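Local coordinates for ubiquitin and WLM domain-containing metalloprotease SPCC1442.07c (Schizosaccharomyces pombe, PDB 5JIG), which probably cleaves DNA-bound proteins as a zinc- and DNA-dependent endopeptidase, helping to repair DNA-protein cross-links, its protease (WLM) domain being the part described here, at residues A[4-10]-A[41-47]; A[72-76]-A[94-99]. All blocks are in the same frame, centred on the assembly; numbering follows the deposited sequence.

Contact 1: A[4-10]-A[41-47]; sequences YTFNELV and RWTVPLL
With CG of F6 anti to its carbonyl carbon (chi1 -59°) and CG of L47 anti to its backbone N (chi1 178°), ring and isobutyl group meet on one face of the sheet: L47 CD2 sits over the middle of the F6 ring, 4.0 Å from its centroid, a CH-pi contact. V44 lies alongside the same ring, CB 3.6 Å from F6 CD2; a compact beta-branched residue suits this buried, extended backbone. L9 extends the apolar row beside L47.

The backbones run parallel. V44 N donates to T5 O at 2.9 Å and N7 N to V44 O at 3.0 Å, so V44 grips residues to both sides of F6. Both chains then turn a corner, at N7 and P45, and pairing resumes as L47 N donates to E8 O at 2.9 Å and L47 O accepts from V10 N. On the other face V10 CG2 touches L46 CD1 at 3.6 Å.

R41, in the Schellman motif that closes helix 31-40, lays its CA over the flat face of the Y4 ring, 3.6 Å from the centroid; its positive phi lets the chain change course.

Edge strand 6-10 and its parallel neighbour 44-50 are joined through helices 17-29 and 31-40, a beta-alpha-alpha-beta crossover. F6 packs on I33 and M37 of helix 31-40, L9 on E25 and R28 of helix 17-29, and L47 on I73 of strand 72-76.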
loop_
_atom_site.group_PDB
_atom_site.type_symbol
_atom_site.label_atom_id
_atom_site.label_comp_id
_atom_site.label_asym_id
_atom_site.label_seq_id
_atom_site.Cartn_x
_atom_site.Cartn_y
_atom_site.Cartn_z
ATOM N N TYR A 4 -1.061 -13.338 4.769
ATOM C CA TYR A 4 -0.469 -12.437 3.818
ATOM C C TYR A 4 -1.267 -11.134 3.805
ATOM O O TYR A 4 -2.116 -10.899 2.941
ATOM C CB TYR A 4 -0.375 -13.103 2.431
ATOM C CG TYR A 4 0.399 -14.417 2.515
ATOM C CD1 TYR A 4 -0.146 -15.596 2.071
ATOM C CD2 TYR A 4 1.705 -14.421 2.984
ATOM C CE1 TYR A 4 0.554 -16.807 2.152
ATOM C CE2 TYR A 4 2.400 -15.619 3.065
ATOM C CZ TYR A 4 1.843 -16.769 2.634
ATOM O OH TYR A 4 2.579 -17.946 2.710
ATOM N N THR A 5 -0.945 -10.310 4.768
ATOM C CA THR A 5 -1.656 -9.067 5.022
ATOM C C THR A 5 -0.706 -8.082 5.711
ATOM O O THR A 5 0.472 -8.337 5.872
ATOM C CB THR A 5 -2.917 -9.372 5.843
ATOM O OG1 THR A 5 -3.753 -8.199 5.843
ATOM C CG2 THR A 5 -2.600 -9.822 7.251
ATOM N N PHE A 6 -1.283 -6.938 6.113
ATOM C CA PHE A 6 -0.602 -5.916 6.909
ATOM C C PHE A 6 -1.011 -6.158 8.379
ATOM O O PHE A 6 -2.183 -6.067 8.693
ATOM C CB PHE A 6 -1.022 -4.526 6.474
ATOM C CG PHE A 6 -0.731 -4.252 5.021
ATOM C CD1 PHE A 6 -1.722 -4.411 4.085
ATOM C CD2 PHE A 6 0.527 -3.914 4.597
ATOM C CE1 PHE A 6 -1.463 -4.193 2.731
ATOM C CE2 PHE A 6 0.791 -3.677 3.252
ATOM C CZ PHE A 6 -0.201 -3.854 2.319
ATOM N N ASN A 7 -0.060 -6.485 9.237
ATOM C CA ASN A 7 -0.426 -6.924 10.560
ATOM C C ASN A 7 -0.900 -5.805 11.485
ATOM O O ASN A 7 -1.674 -6.075 12.386
ATOM C CB ASN A 7 0.728 -7.674 11.229
ATOM C CG ASN A 7 1.004 -9.013 10.605
ATOM O OD1 ASN A 7 0.146 -9.609 9.972
ATOM N ND2 ASN A 7 2.250 -9.478 10.779
ATOM N N GLU A 8 -0.429 -4.588 11.261
ATOM C CA GLU A 8 -0.782 -3.437 12.064
ATOM C C GLU A 8 -0.819 -2.218 11.178
ATOM O O GLU A 8 -0.040 -2.086 10.244
ATOM C CB GLU A 8 0.249 -3.221 13.186
ATOM C CG GLU A 8 -0.118 -2.100 14.120
ATOM C CD GLU A 8 0.826 -1.909 15.302
ATOM O OE1 GLU A 8 0.645 -0.962 16.070
ATOM O OE2 GLU A 8 1.810 -2.677 15.442
ATOM N N LEU A 9 -1.787 -1.344 11.476
ATOM C CA LEU A 9 -1.991 -0.064 10.817
ATOM C C LEU A 9 -1.662 1.038 11.804
ATOM O O LEU A 9 -2.060 0.980 12.967
ATOM C CB LEU A 9 -3.434 0.088 10.350
ATOM C CG LEU A 9 -3.976 -1.051 9.511
ATOM C CD1 LEU A 9 -5.382 -0.736 9.134
ATOM C CD2 LEU A 9 -3.127 -1.317 8.278
ATOM N N VAL A 10 -1.021 2.098 11.320
ATOM C CA VAL A 10 -0.700 3.281 12.134
ATOM C C VAL A 10 -1.002 4.540 11.357
ATOM O O VAL A 10 -0.643 4.631 10.190
ATOM C CB VAL A 10 0.781 3.287 12.593
ATOM C CG1 VAL A 10 1.217 4.644 13.174
ATOM C CG2 VAL A 10 1.021 2.234 13.677
ATOM N N ARG A 41 2.896 -14.149 -1.616
ATOM C CA ARG A 41 3.226 -14.591 -0.237
ATOM C C ARG A 41 3.932 -13.499 0.559
ATOM O O ARG A 41 4.993 -13.702 1.101
ATOM C CB ARG A 41 3.959 -15.911 -0.267
ATOM C CG ARG A 41 3.137 -17.023 -0.799
ATOM C CD ARG A 41 3.812 -18.367 -0.910
ATOM N NE ARG A 41 4.460 -18.788 0.295
ATOM C CZ ARG A 41 5.778 -18.830 0.521
ATOM N NH1 ARG A 41 6.202 -19.284 1.697
ATOM N NH2 ARG A 41 6.677 -18.404 -0.381
ATOM N N TRP A 42 3.296 -12.335 0.652
ATOM C CA TRP A 42 3.827 -11.193 1.400
ATOM C C TRP A 42 3.048 -10.947 2.647
ATOM O O TRP A 42 1.823 -10.765 2.629
ATOM C CB TRP A 42 3.767 -9.949 0.527
ATOM C CG TRP A 42 4.728 -9.937 -0.588
ATOM C CD1 TRP A 42 5.942 -10.523 -0.616
ATOM C CD2 TRP A 42 4.559 -9.321 -1.846
ATOM N NE1 TRP A 42 6.567 -10.283 -1.835
ATOM C CE2 TRP A 42 5.723 -9.536 -2.591
ATOM C CE3 TRP A 42 3.501 -8.604 -2.443
ATOM C CZ2 TRP A 42 5.868 -9.067 -3.920
ATOM C CZ3 TRP A 42 3.656 -8.168 -3.747
ATOM C CH2 TRP A 42 4.835 -8.342 -4.418
ATOM N N THR A 43 3.791 -10.925 3.788
ATOM C CA THR A 43 3.312 -10.438 5.058
ATOM C C THR A 43 4.078 -9.195 5.403
ATOM O O THR A 43 5.321 -9.193 5.376
ATOM C CB THR A 43 3.502 -11.467 6.165
ATOM O OG1 THR A 43 2.822 -12.698 5.849
ATOM C CG2 THR A 43 3.105 -10.902 7.491
ATOM N N VAL A 44 3.387 -8.099 5.633
ATOM C CA VAL A 44 4.021 -6.804 5.953
ATOM C C VAL A 44 3.612 -6.457 7.379
ATOM O O VAL A 44 2.435 -6.231 7.680
ATOM C CB VAL A 44 3.581 -5.727 4.943
ATOM C CG1 VAL A 44 4.080 -4.361 5.367
ATOM C CG2 VAL A 44 4.085 -6.094 3.560
ATOM N N PRO A 45 4.580 -6.403 8.300
ATOM C CA PRO A 45 4.193 -6.173 9.699
ATOM C C PRO A 45 3.459 -4.864 9.968
ATOM O O PRO A 45 2.570 -4.822 10.822
ATOM C CB PRO A 45 5.542 -6.221 10.448
ATOM C CG PRO A 45 6.334 -7.221 9.656
ATOM C CD PRO A 45 5.961 -6.938 8.202
ATOM N N LEU A 46 3.843 -3.804 9.265
ATOM C CA LEU A 46 3.311 -2.495 9.566
ATOM C C LEU A 46 3.027 -1.724 8.301
ATOM O O LEU A 46 3.897 -1.643 7.395
ATOM C CB LEU A 46 4.337 -1.709 10.406
ATOM C CG LEU A 46 3.956 -0.307 10.897
ATOM C CD1 LEU A 46 2.692 -0.305 11.706
ATOM C CD2 LEU A 46 5.119 0.307 11.668
ATOM N N LEU A 47 1.838 -1.119 8.211
ATOM C CA LEU A 47 1.460 -0.192 7.150
ATOM C C LEU A 47 1.107 1.105 7.862
ATOM O O LEU A 47 0.198 1.134 8.731
ATOM C CB LEU A 47 0.255 -0.692 6.376
ATOM C CG LEU A 47 -0.280 0.216 5.270
ATOM C CD1 LEU A 47 0.774 0.421 4.186
ATOM C CD2 LEU A 47 -1.549 -0.344 4.682
#

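Contact 2: A[72-76]-A[94-99]; sequences HIELR and TLIHEL. With NI (nickel (II) ion), chain B.
I73 meets three residues of the helix, E98, L95 and L99. From CB, which points toward the helix, its side chain forks. The CG2 branch, anti to the backbone N, lies 3.7 Å from E98 CB and 3.9 Å from L95 CD1, between residues about one helical turn apart. The other branch runs through CG1, with chi2 extended at 173°, and carries CD1 to within 3.7 Å of L99 CD2. A beta-branched residue suits an extended strand, and its two arms let one position cover a wide patch of helix. Replacing I73 by an alanine removes both arms, which would probably open a gap beside L95 and L99 and leave the aliphatic part of E98 with less to pack against.

Two residues on, L75 reaches the preceding turn. Its CD2 approaches L95 CA at 3.8 Å and T94 CG2 at 3.9 Å, so the methyl of the threonine does apolar work while its hydroxyl bonds back to T90 O.

E98, the predicted catalytic glutamate, thus has two characters: CB packs on I73, whereas a bend at chi2 (-45°) turns the carboxylate into the pocket, where an oxygen molecule, probably from the crystallisation liquor, lies close to OE1. H97, on another side of the helix, binds nickel through NE2 at 2.1 Å; H101 and H107 join it, with two waters among the ligands. This is the HExxH arrangement of zinc metallopeptidases, nickel occupying the zinc site here.

Segments 72-76 and 94-99 run nearly antiparallel, their axes 155° apart in direction and 9.1 Å at closest approach. Strand 72-76 lies between strands 44-50 and 64-67, while on the helix L95 and L99 also pack on helix 31-40 and I96 on helix 109-122.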
loop_
_atom_site.group_PDB
_atom_site.type_symbol
_atom_site.label_atom_id
_atom_site.label_comp_id
_atom_site.label_asym_id
_atom_site.label_seq_id
_atom_site.Cartn_x
_atom_site.Cartn_y
_atom_site.Cartn_z
ATOM N N HIS A 72 8.062 -2.602 6.789
ATOM C CA HIS A 72 7.190 -1.456 7.041
ATOM C C HIS A 72 7.003 -0.704 5.727
ATOM O O HIS A 72 7.981 -0.320 5.111
ATOM C CB HIS A 72 7.851 -0.559 8.108
ATOM C CG HIS A 72 7.092 0.670 8.464
ATOM N ND1 HIS A 72 7.635 1.683 9.226
ATOM C CD2 HIS A 72 5.806 1.080 8.250
ATOM C CE1 HIS A 72 6.700 2.608 9.438
ATOM N NE2 HIS A 72 5.573 2.264 8.866
ATOM N N ILE A 73 5.735 -0.528 5.334
ATOM C CA ILE A 73 5.407 0.309 4.184
ATOM C C ILE A 73 4.670 1.549 4.702
ATOM O O ILE A 73 3.817 1.437 5.598
ATOM C CB ILE A 73 4.592 -0.484 3.141
ATOM C CG1 ILE A 73 5.508 -1.502 2.483
ATOM C CG2 ILE A 73 3.936 0.440 2.127
ATOM C CD1 ILE A 73 4.807 -2.487 1.550
ATOM N N GLU A 74 5.021 2.699 4.140
ATOM C CA GLU A 74 4.357 3.954 4.458
ATOM C C GLU A 74 3.726 4.520 3.183
ATOM O O GLU A 74 4.260 4.355 2.076
ATOM C CB GLU A 74 5.245 5.008 5.048
ATOM C CG GLU A 74 6.170 4.527 6.129
ATOM C CD GLU A 74 6.819 5.632 6.901
ATOM O OE1 GLU A 74 6.196 6.705 7.060
ATOM O OE2 GLU A 74 7.970 5.406 7.358
ATOM N N LEU A 75 2.579 5.187 3.345
ATOM C CA LEU A 75 1.859 5.792 2.217
ATOM C C LEU A 75 1.431 7.193 2.610
ATOM O O LEU A 75 0.818 7.403 3.658
ATOM C CB LEU A 75 0.575 5.015 1.905
ATOM C CG LEU A 75 0.769 3.565 1.483
ATOM C CD1 LEU A 75 -0.582 2.910 1.440
ATOM C CD2 LEU A 75 1.499 3.431 0.147
ATOM N N ARG A 76 1.688 8.177 1.727
ATOM C CA ARG A 76 1.168 9.510 1.944
ATOM C C ARG A 76 -0.318 9.489 1.576
ATOM O O ARG A 76 -0.669 9.172 0.427
ATOM C CB ARG A 76 1.939 10.555 1.150
ATOM C CG ARG A 76 1.496 11.962 1.461
ATOM C CD ARG A 76 1.839 12.961 0.415
ATOM N NE ARG A 76 3.265 13.008 0.214
ATOM C CZ ARG A 76 4.071 14.013 0.461
ATOM N NH1 ARG A 76 5.354 13.789 0.308
ATOM N NH2 ARG A 76 3.582 15.239 0.750
ATOM N N THR A 94 0.380 3.453 -5.705
ATOM C CA THR A 94 1.574 3.662 -4.903
ATOM C C THR A 94 1.834 2.475 -3.968
ATOM O O THR A 94 2.967 2.018 -3.838
ATOM C CB THR A 94 1.525 4.974 -4.140
ATOM O OG1 THR A 94 1.474 6.048 -5.073
ATOM C CG2 THR A 94 2.681 5.145 -3.176
ATOM N N LEU A 95 0.797 1.930 -3.370
ATOM C CA LEU A 95 0.972 0.738 -2.518
ATOM C C LEU A 95 1.523 -0.425 -3.317
ATOM O O LEU A 95 2.403 -1.156 -2.854
ATOM C CB LEU A 95 -0.323 0.385 -1.810
ATOM C CG LEU A 95 -0.264 -0.870 -0.919
ATOM C CD1 LEU A 95 0.861 -0.821 0.103
ATOM C CD2 LEU A 95 -1.612 -1.073 -0.245
ATOM N N ILE A 96 1.006 -0.645 -4.542
ATOM C CA ILE A 96 1.546 -1.714 -5.385
ATOM C C ILE A 96 3.006 -1.467 -5.715
ATOM O O ILE A 96 3.798 -2.411 -5.714
ATOM C CB ILE A 96 0.638 -1.926 -6.624
ATOM C CG1 ILE A 96 -0.759 -2.352 -6.175
ATOM C CG2 ILE A 96 1.277 -2.898 -7.569
ATOM C CD1 ILE A 96 -1.788 -2.488 -7.267
ATOM N N HIS A 97 3.375 -0.214 -5.989
ATOM C CA HIS A 97 4.761 0.142 -6.186
ATOM C C HIS A 97 5.582 -0.268 -4.956
ATOM O O HIS A 97 6.633 -0.936 -5.089
ATOM C CB HIS A 97 4.846 1.656 -6.458
ATOM C CG HIS A 97 6.234 2.167 -6.570
ATOM N ND1 HIS A 97 6.706 2.775 -7.715
ATOM C CD2 HIS A 97 7.271 2.218 -5.700
ATOM C CE1 HIS A 97 7.953 3.164 -7.492
ATOM N NE2 HIS A 97 8.347 2.828 -6.290
ATOM N N GLU A 98 5.145 0.129 -3.767
ATOM C CA GLU A 98 5.897 -0.226 -2.575
ATOM C C GLU A 98 5.977 -1.740 -2.372
ATOM O O GLU A 98 7.052 -2.241 -1.995
ATOM C CB GLU A 98 5.382 0.459 -1.324
ATOM C CG GLU A 98 5.239 1.981 -1.401
ATOM C CD GLU A 98 6.313 2.736 -1.975
ATOM O OE1 GLU A 98 7.456 2.254 -2.000
ATOM O OE2 GLU A 98 5.997 3.886 -2.402
ATOM N N LEU A 99 4.923 -2.463 -2.616
ATOM C CA LEU A 99 4.986 -3.919 -2.498
ATOM C C LEU A 99 6.002 -4.523 -3.462
ATOM O O LEU A 99 6.667 -5.506 -3.134
ATOM C CB LEU A 99 3.614 -4.527 -2.725
ATOM C CG LEU A 99 2.613 -4.316 -1.575
ATOM C CD1 LEU A 99 1.229 -4.705 -2.030
ATOM C CD2 LEU A 99 2.991 -5.128 -0.333
HETATM NI NI NI B . 10.133 3.250 -5.333
HETATM O O HOH W 1 11.791 3.938 -4.178
HETATM O O HOH W 2 9.653 5.367 -5.455
#

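How the contacts relate
From the N terminus, strand 6-10 leads into helices 17-29 and 31-40, and contact 1 closes that largely helical excursion when residues 41-47 return beside the strand. The chain continues through strand 64-67 to strand 72-76, and contact 2 closes a second, shorter excursion when helix 88-100 comes back against it. The two loops follow in series, neither nested nor crossed, with centres about 11 Å apart. They join where strands 44-50 and 72-76 are neighbours: L46 O probably accepts a hydrogen bond from I73 N at 3.0 Å, and W42 packs on L99. Together they tie edge strand 6-10, through the sheet, to the metal-binding helix.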